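Local coordinates for Can2 (Sulfobacillus thermosulfidooxidans, PDB 7BDV), which binds the signalling molecule cyclic tetra-adenylate and acts as a dual-specificity nuclease that potentiates type III CRISPR defence, at residues G186-N189 with W190-A193; V280-H284 with N285-V289; S354-H357 with H358-K362. All coordinates share one frame; numbering follows the deposited sequence.

Contact 1. Residues G186-N189 with W190-A193; sequences GRLN and WIAA
The backbone N of Ala192 donates to Leu188 O over 2.9 Å. This is one of four successive i to i+4 bonds of the alpha-helix 182-193, in its last two turns. Trp190 N to Gly186 O, Ile191 N to Arg187 O and Ala193 N to Asn189 O complete the set. The bond to Arg187 O is practically straight, at 179° about the hydrogen.

Side chains meet on the flank that carries Arg187, Leu188 and Ile191. Arg187 is extended from CG to NE, with CG trans to its own backbone N (chi1 180°). This lays the guanidinium alongside the next turn. Ile191 CD1 sits over the centre of one guanidinium face, 3.8 Å from CZ. The same methyl touches Leu188 CD2 at 4.1 Å, so one carbon serves two neighbours. The charged end of Arg187 is held from outside, where NH1 donates to Thr200 O. Ile191 packs on Phe199 and Phe228.

The Asn189 amide is gripped at both ends: OD1 bonds Tyr331 OH and ND2 bonds Thr294 O. Leu188, Ala192 and Ala193 rest on helix 231-254. Each alanine methyl also lies near a carbonyl of the preceding turn: Ala192 CB is 3.4 Å from Leu188 O, and Ala193 CB is 3.3 Å from Asn189 O.

Contact 2. Residues V280-H284 with N285-V289; sequences VFLYH and NKLHV
Val280 starts the pairing of a beta hairpin in the endonuclease domain, with CG1 4.3 Å from Val289 CG2. Its CA also makes a C-H...O contact to His288 O. Phe281 and His288 form a hydrogen-bonded antiparallel pair, bonded in both directions. The shorter bond runs from His288 N to Phe281 O, at 2.8 Å. Phe281 CG lies between its backbone N and carbonyl carbon (chi1 55°), which folds the ring over its partner. His288 CB makes a CH-pi contact, 3.6 Å from the Phe281 ring centroid. The two rings are nearly parallel, with planes at 17°, but slid apart so that they barely overlap.

Leu282 points to the sheet face that carries Val280 and Leu287. Its CD2 meets Leu287 CD1 at 4.0 Å, and Tyr146 of helix 143-148 packs against both leucines. Tyr283 and Lys286 close the hairpin through a type I' turn, with His284 and Asn285 at its corners. Asn285 ND2 bonds Gln124 OE1 and Gly138 O, and Lys286 NZ bonds Ser121 O.

Lys286 O accepts twice, from Tyr283 N at 3.1 Å and from His288 ND1 at 2.9 Å. The donors approach from opposite faces of its carbonyl plane. Lys286 O lies close to the imidazole plane. ND1 donates and so carries a proton; with NE2 bonded to Lys325 NZ, the ring is held at both nitrogens.

Contact 3. Residues S354-H357 with H358-K362; sequences SQLH and HQLIK
Leu356 turns its CG trans to the backbone N (chi1 -174°), while Leu360 has CG beside its own N (chi1 -79°). These different settings bring the two branched ends together across one helical turn. Leu356 CG meets Leu360 CD1 at 4.0 Å. The contact lies in the opening turns of helix 356-365, the last helix of the chain, in the endonuclease domain. Leu356 also packs on Val246 and Leu249 of helix 231-254.

His357 and Ile361 lie side by side and point the same way. The ring meets the isoleucine through CE1, 3.8 Å from Ile361 CG1. Both side chains touch Ile253 of the same neighbouring helix.

Three i to i+4 backbone bonds join the segments. Leu360 N to Leu356 O is the shortest of them, at 2.7 Å. Gln359 N bonds Gln355 O, and Ile361 N bonds His357 O. A water joins Ser354 O to His358 N: it donates to the first and accepts from the second, 3.0 Å from each.

The polar side chains are held differently. The Gln355 chain bends at chi2, and its NE2 donates to Ser354 OG at 2.7 Å, with the hydroxyl oxygen close to the amide plane. Gln359 is extended beyond CG and brings OE1 to 3.7 Å from Gln355 CB. That oxygen is hydrogen-bonded to Ser350 OG. The chemistry is thus divided: Leu356, His357 and Ile361 pack on helix 231-254, while the two glutamine amides meet serine hydroxyls and the water meets backbone groups.

Overall arrangement
Contact 2 is the core contact. Its centre is near that of the chain, and its nearest atom is about 5 Å from the bound nucleic acid. The nearest atom of contact 1 is about 34 Å from the bound nucleic acid, that of contact 3 about 17 Å. Contact 1 is partly buried; contact 3 is the most surface-exposed of the three. Both are helical and rest on helix 231-254 without touching each other. Contact 2 is instead a strand pair, with aromatic and apolar packing on its faces. Helix 356-365, which carries contact 3, also reaches contact 2 through Ile364 and Trp363. All three have side chains bonded to other parts of the chain; contact 3 adds a water between backbone groups.

Contact 1. Residues G186-N189 with W190-A193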
loop_
_atom_site.group_PDB
_atom_site.type_symbol
_atom_site.label_atom_id
_atom_site.label_comp_id
_atom_site.label_asym_id
_atom_site.label_seq_id
_atom_site.Cartn_x
_atom_site.Cartn_y
_atom_site.Cartn_z
ATOM N N GLY A 186 20.582 -21.775 9.699
ATOM C CA GLY A 186 19.586 -21.816 8.621
ATOM C C GLY A 186 19.007 -23.201 8.464
ATOM O O GLY A 186 17.758 -23.329 8.454
ATOM N N ARG A 187 19.882 -24.200 8.389
ATOM C CA ARG A 187 19.547 -25.640 8.253
ATOM C C ARG A 187 18.706 -26.078 9.459
ATOM O O ARG A 187 17.692 -26.751 9.223
ATOM C CB ARG A 187 20.838 -26.461 8.138
ATOM C CG ARG A 187 20.622 -27.959 7.999
ATOM C CD ARG A 187 21.902 -28.753 7.840
ATOM N NE ARG A 187 21.553 -30.169 7.945
ATOM C CZ ARG A 187 21.545 -30.875 9.069
ATOM N NH1 ARG A 187 21.924 -30.342 10.210
ATOM N NH2 ARG A 187 21.170 -32.135 9.057
ATOM N N LEU A 188 19.104 -25.739 10.686
ATOM C CA LEU A 188 18.328 -26.123 11.894
ATOM C C LEU A 188 16.957 -25.439 11.869
ATOM O O LEU A 188 15.997 -26.086 12.291
ATOM C CB LEU A 188 19.115 -25.753 13.154
ATOM C CG LEU A 188 20.375 -26.568 13.390
ATOM C CD1 LEU A 188 21.104 -26.082 14.645
ATOM C CD2 LEU A 188 20.036 -28.039 13.513
ATOM N N ASN A 189 16.863 -24.187 11.389
ATOM C CA ASN A 189 15.591 -23.420 11.239
ATOM C C ASN A 189 14.642 -24.219 10.347
ATOM O O ASN A 189 13.448 -24.348 10.678
ATOM C CB ASN A 189 15.802 -22.030 10.620
ATOM C CG ASN A 189 14.798 -20.967 11.019
ATOM O OD1 ASN A 189 15.200 -19.833 11.226
ATOM N ND2 ASN A 189 13.511 -21.271 11.121
ATOM N N TRP A 190 15.162 -24.724 9.228
ATOM C CA TRP A 190 14.397 -25.498 8.225
ATOM C C TRP A 190 13.866 -26.775 8.879
ATOM O O TRP A 190 12.634 -26.980 8.855
ATOM C CB TRP A 190 15.273 -25.791 7.016
ATOM C CG TRP A 190 14.529 -26.462 5.912
ATOM C CD1 TRP A 190 13.230 -26.264 5.535
ATOM C CD2 TRP A 190 15.071 -27.422 4.992
ATOM N NE1 TRP A 190 12.919 -27.070 4.477
ATOM C CE2 TRP A 190 14.024 -27.793 4.123
ATOM C CE3 TRP A 190 16.331 -28.014 4.822
ATOM C CZ2 TRP A 190 14.200 -28.719 3.101
ATOM C CZ3 TRP A 190 16.507 -28.930 3.807
ATOM C CH2 TRP A 190 15.454 -29.272 2.955
ATOM N N ILE A 191 14.758 -27.568 9.466
ATOM C CA ILE A 191 14.427 -28.809 10.219
ATOM C C ILE A 191 13.299 -28.511 11.218
ATOM O O ILE A 191 12.365 -29.302 11.295
ATOM C CB ILE A 191 15.674 -29.375 10.920
ATOM C CG1 ILE A 191 16.658 -29.988 9.925
ATOM C CG2 ILE A 191 15.299 -30.388 11.997
ATOM C CD1 ILE A 191 18.072 -30.016 10.469
ATOM N N ALA A 192 13.420 -27.440 11.991
ATOM C CA ALA A 192 12.473 -27.062 13.062
ATOM C C ALA A 192 11.145 -26.688 12.397
ATOM O O ALA A 192 10.105 -27.079 12.934
ATOM C CB ALA A 192 13.027 -25.944 13.920
ATOM N N ALA A 193 11.188 -25.988 11.257
ATOM C CA ALA A 193 10.000 -25.532 10.493
ATOM C C ALA A 193 9.226 -26.736 9.950
ATOM O O ALA A 193 7.979 -26.734 10.059
ATOM C CB ALA A 193 10.403 -24.611 9.365
#

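Contact 2. Residues V280-H284 with N285-V289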
loop_
_atom_site.group_PDB
_atom_site.type_symbol
_atom_site.label_atom_id
_atom_site.label_comp_id
_atom_site.label_asym_id
_atom_site.label_seq_id
_atom_site.Cartn_x
_atom_site.Cartn_y
_atom_site.Cartn_z
ATOM N N VAL A 280 5.647 -4.657 17.277
ATOM C CA VAL A 280 5.029 -3.328 16.990
ATOM C C VAL A 280 5.351 -2.396 18.156
ATOM O O VAL A 280 5.506 -2.875 19.290
ATOM C CB VAL A 280 3.516 -3.434 16.714
ATOM C CG1 VAL A 280 3.198 -4.574 15.746
ATOM C CG2 VAL A 280 2.702 -3.558 17.975
ATOM N N PHE A 281 5.546 -1.121 17.861
ATOM C CA PHE A 281 5.646 -0.033 18.862
ATOM C C PHE A 281 5.213 1.257 18.190
ATOM O O PHE A 281 5.135 1.316 16.906
ATOM C CB PHE A 281 7.050 0.092 19.460
ATOM C CG PHE A 281 8.177 0.276 18.473
ATOM C CD1 PHE A 281 8.722 -0.810 17.804
ATOM C CD2 PHE A 281 8.675 1.529 18.200
ATOM C CE1 PHE A 281 9.744 -0.630 16.883
ATOM C CE2 PHE A 281 9.714 1.707 17.292
ATOM C CZ PHE A 281 10.248 0.624 16.641
ATOM N N LEU A 282 4.983 2.257 19.031
ATOM C CA LEU A 282 4.766 3.659 18.625
ATOM C C LEU A 282 6.038 4.427 18.936
ATOM O O LEU A 282 6.638 4.246 20.015
ATOM C CB LEU A 282 3.586 4.263 19.392
ATOM C CG LEU A 282 2.203 3.975 18.847
ATOM C CD1 LEU A 282 1.155 4.595 19.757
ATOM C CD2 LEU A 282 2.037 4.506 17.444
ATOM N N TYR A 283 6.401 5.319 18.045
ATOM C CA TYR A 283 7.506 6.281 18.244
ATOM C C TYR A 283 7.170 7.521 17.449
ATOM O O TYR A 283 6.974 7.371 16.246
ATOM C CB TYR A 283 8.838 5.687 17.786
ATOM C CG TYR A 283 10.018 6.553 18.117
ATOM C CD1 TYR A 283 10.421 6.658 19.422
ATOM C CD2 TYR A 283 10.722 7.270 17.154
ATOM C CE1 TYR A 283 11.490 7.455 19.787
ATOM C CE2 TYR A 283 11.799 8.068 17.497
ATOM C CZ TYR A 283 12.180 8.164 18.822
ATOM O OH TYR A 283 13.215 8.952 19.215
ATOM N N HIS A 284 7.085 8.672 18.125
ATOM C CA HIS A 284 6.679 9.964 17.518
ATOM C C HIS A 284 5.314 9.795 16.857
ATOM O O HIS A 284 5.155 10.263 15.723
ATOM C CB HIS A 284 7.781 10.443 16.557
ATOM C CG HIS A 284 9.035 10.837 17.252
ATOM N ND1 HIS A 284 10.177 11.215 16.560
ATOM C CD2 HIS A 284 9.322 10.935 18.572
ATOM C CE1 HIS A 284 11.118 11.521 17.430
ATOM N NE2 HIS A 284 10.619 11.342 18.680
ATOM N N ASN A 285 4.385 9.095 17.511
ATOM C CA ASN A 285 2.978 8.955 17.059
ATOM C C ASN A 285 2.870 8.188 15.736
ATOM O O ASN A 285 1.829 8.283 15.117
ATOM C CB ASN A 285 2.324 10.325 16.911
ATOM C CG ASN A 285 2.308 11.047 18.236
ATOM O OD1 ASN A 285 1.879 10.466 19.233
ATOM N ND2 ASN A 285 2.838 12.264 18.273
ATOM N N LYS A 286 3.890 7.434 15.350
ATOM C CA LYS A 286 3.863 6.589 14.127
ATOM C C LYS A 286 3.984 5.124 14.525
ATOM O O LYS A 286 4.877 4.825 15.380
ATOM C CB LYS A 286 5.020 6.978 13.211
ATOM C CG LYS A 286 4.926 8.356 12.589
ATOM C CD LYS A 286 6.082 8.580 11.623
ATOM C CE LYS A 286 6.304 10.022 11.234
ATOM N NZ LYS A 286 7.118 10.719 12.263
ATOM N N LEU A 287 3.139 4.257 13.959
ATOM C CA LEU A 287 3.215 2.815 14.249
ATOM C C LEU A 287 4.372 2.216 13.451
ATOM O O LEU A 287 4.468 2.468 12.245
ATOM C CB LEU A 287 1.890 2.137 13.963
ATOM C CG LEU A 287 1.778 0.729 14.513
ATOM C CD1 LEU A 287 1.743 0.747 16.029
ATOM C CD2 LEU A 287 0.538 0.057 13.973
ATOM N N HIS A 288 5.228 1.491 14.152
ATOM C CA HIS A 288 6.415 0.785 13.621
ATOM C C HIS A 288 6.121 -0.708 13.703
ATOM O O HIS A 288 5.777 -1.190 14.794
ATOM C CB HIS A 288 7.648 1.188 14.418
ATOM C CG HIS A 288 8.134 2.577 14.230
ATOM N ND1 HIS A 288 7.419 3.673 14.667
ATOM C CD2 HIS A 288 9.294 3.061 13.723
ATOM C CE1 HIS A 288 8.097 4.773 14.392
ATOM N NE2 HIS A 288 9.257 4.423 13.804
ATOM N N VAL A 289 6.235 -1.410 12.575
ATOM C CA VAL A 289 6.030 -2.875 12.466
ATOM C C VAL A 289 7.347 -3.505 11.996
ATOM O O VAL A 289 7.884 -3.067 10.945
ATOM C CB VAL A 289 4.846 -3.161 11.525
ATOM C CG1 VAL A 289 4.579 -4.646 11.344
ATOM C CG2 VAL A 289 3.583 -2.429 11.992
#

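Contact 3. Residues S354-H357 with H358-K362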
loop_
_atom_site.group_PDB
_atom_site.type_symbol
_atom_site.label_atom_id
_atom_site.label_comp_id
_atom_site.label_asym_id
_atom_site.label_seq_id
_atom_site.Cartn_x
_atom_site.Cartn_y
_atom_site.Cartn_z
ATOM N N SER A 354 24.642 -7.861 13.145
ATOM C CA SER A 354 25.699 -6.940 13.647
ATOM C C SER A 354 25.297 -5.474 13.463
ATOM O O SER A 354 25.710 -4.660 14.319
ATOM C CB SER A 354 27.029 -7.198 12.969
ATOM O OG SER A 354 26.977 -6.723 11.631
ATOM N N GLN A 355 24.563 -5.126 12.408
ATOM C CA GLN A 355 24.204 -3.729 12.057
ATOM C C GLN A 355 22.802 -3.352 12.590
ATOM O O GLN A 355 22.405 -2.189 12.407
ATOM C CB GLN A 355 24.140 -3.521 10.549
ATOM C CG GLN A 355 25.367 -4.026 9.807
ATOM C CD GLN A 355 26.605 -3.352 10.321
ATOM O OE1 GLN A 355 26.783 -2.152 10.152
ATOM N NE2 GLN A 355 27.489 -4.133 10.914
ATOM N N LEU A 356 22.060 -4.265 13.174
ATOM C CA LEU A 356 20.610 -4.039 13.395
ATOM C C LEU A 356 20.395 -2.869 14.353
ATOM O O LEU A 356 19.542 -2.009 14.050
ATOM C CB LEU A 356 19.952 -5.321 13.915
ATOM C CG LEU A 356 18.425 -5.263 14.035
ATOM C CD1 LEU A 356 17.753 -4.950 12.699
ATOM C CD2 LEU A 356 17.899 -6.541 14.599
ATOM N N HIS A 357 21.153 -2.792 15.440
ATOM C CA HIS A 357 20.940 -1.740 16.474
ATOM C C HIS A 357 21.032 -0.395 15.785
ATOM O O HIS A 357 20.127 0.416 15.909
ATOM C CB HIS A 357 21.947 -1.811 17.637
ATOM C CG HIS A 357 21.704 -0.739 18.658
ATOM N ND1 HIS A 357 22.258 0.543 18.526
ATOM C CD2 HIS A 357 20.897 -0.699 19.752
ATOM C CE1 HIS A 357 21.865 1.287 19.543
ATOM N NE2 HIS A 357 21.020 0.559 20.306
ATOM N N HIS A 358 22.110 -0.184 15.039
ATOM C CA HIS A 358 22.349 1.085 14.326
ATOM C C HIS A 358 21.223 1.369 13.328
ATOM O O HIS A 358 20.795 2.569 13.230
ATOM C CB HIS A 358 23.716 1.044 13.637
ATOM C CG HIS A 358 23.986 2.300 12.915
ATOM N ND1 HIS A 358 23.836 2.395 11.548
ATOM C CD2 HIS A 358 24.377 3.516 13.376
ATOM C CE1 HIS A 358 24.143 3.629 11.178
ATOM N NE2 HIS A 358 24.498 4.344 12.289
ATOM N N GLN A 359 20.769 0.347 12.603
ATOM C CA GLN A 359 19.690 0.460 11.594
ATOM C C GLN A 359 18.353 0.781 12.282
ATOM O O GLN A 359 17.602 1.564 11.760
ATOM C CB GLN A 359 19.630 -0.818 10.755
ATOM C CG GLN A 359 20.837 -0.943 9.841
ATOM C CD GLN A 359 20.708 -2.079 8.869
ATOM O OE1 GLN A 359 20.740 -3.248 9.238
ATOM N NE2 GLN A 359 20.630 -1.718 7.600
ATOM N N LEU A 360 18.075 0.184 13.431
ATOM C CA LEU A 360 16.825 0.461 14.181
ATOM C C LEU A 360 16.807 1.936 14.582
ATOM O O LEU A 360 15.758 2.586 14.376
ATOM C CB LEU A 360 16.751 -0.473 15.392
ATOM C CG LEU A 360 16.303 -1.893 15.098
ATOM C CD1 LEU A 360 16.360 -2.739 16.360
ATOM C CD2 LEU A 360 14.884 -1.905 14.592
ATOM N N ILE A 361 17.928 2.470 15.073
ATOM C CA ILE A 361 18.051 3.894 15.506
ATOM C C ILE A 361 17.846 4.796 14.273
ATOM O O ILE A 361 17.026 5.778 14.365
ATOM C CB ILE A 361 19.376 4.152 16.239
ATOM C CG1 ILE A 361 19.452 3.392 17.573
ATOM C CG2 ILE A 361 19.621 5.645 16.444
ATOM C CD1 ILE A 361 18.438 3.819 18.611
ATOM N N LYS A 362 18.483 4.475 13.144
ATOM C CA LYS A 362 18.317 5.253 11.887
ATOM C C LYS A 362 16.828 5.274 11.486
ATOM O O LYS A 362 16.274 6.338 11.241
ATOM C CB LYS A 362 19.176 4.642 10.774
ATOM C CG LYS A 362 19.724 5.641 9.766
ATOM C CD LYS A 362 20.977 5.137 9.037
ATOM C CE LYS A 362 21.314 5.923 7.785
HETATM O O HOH W 1 24.408 -2.093 15.281
#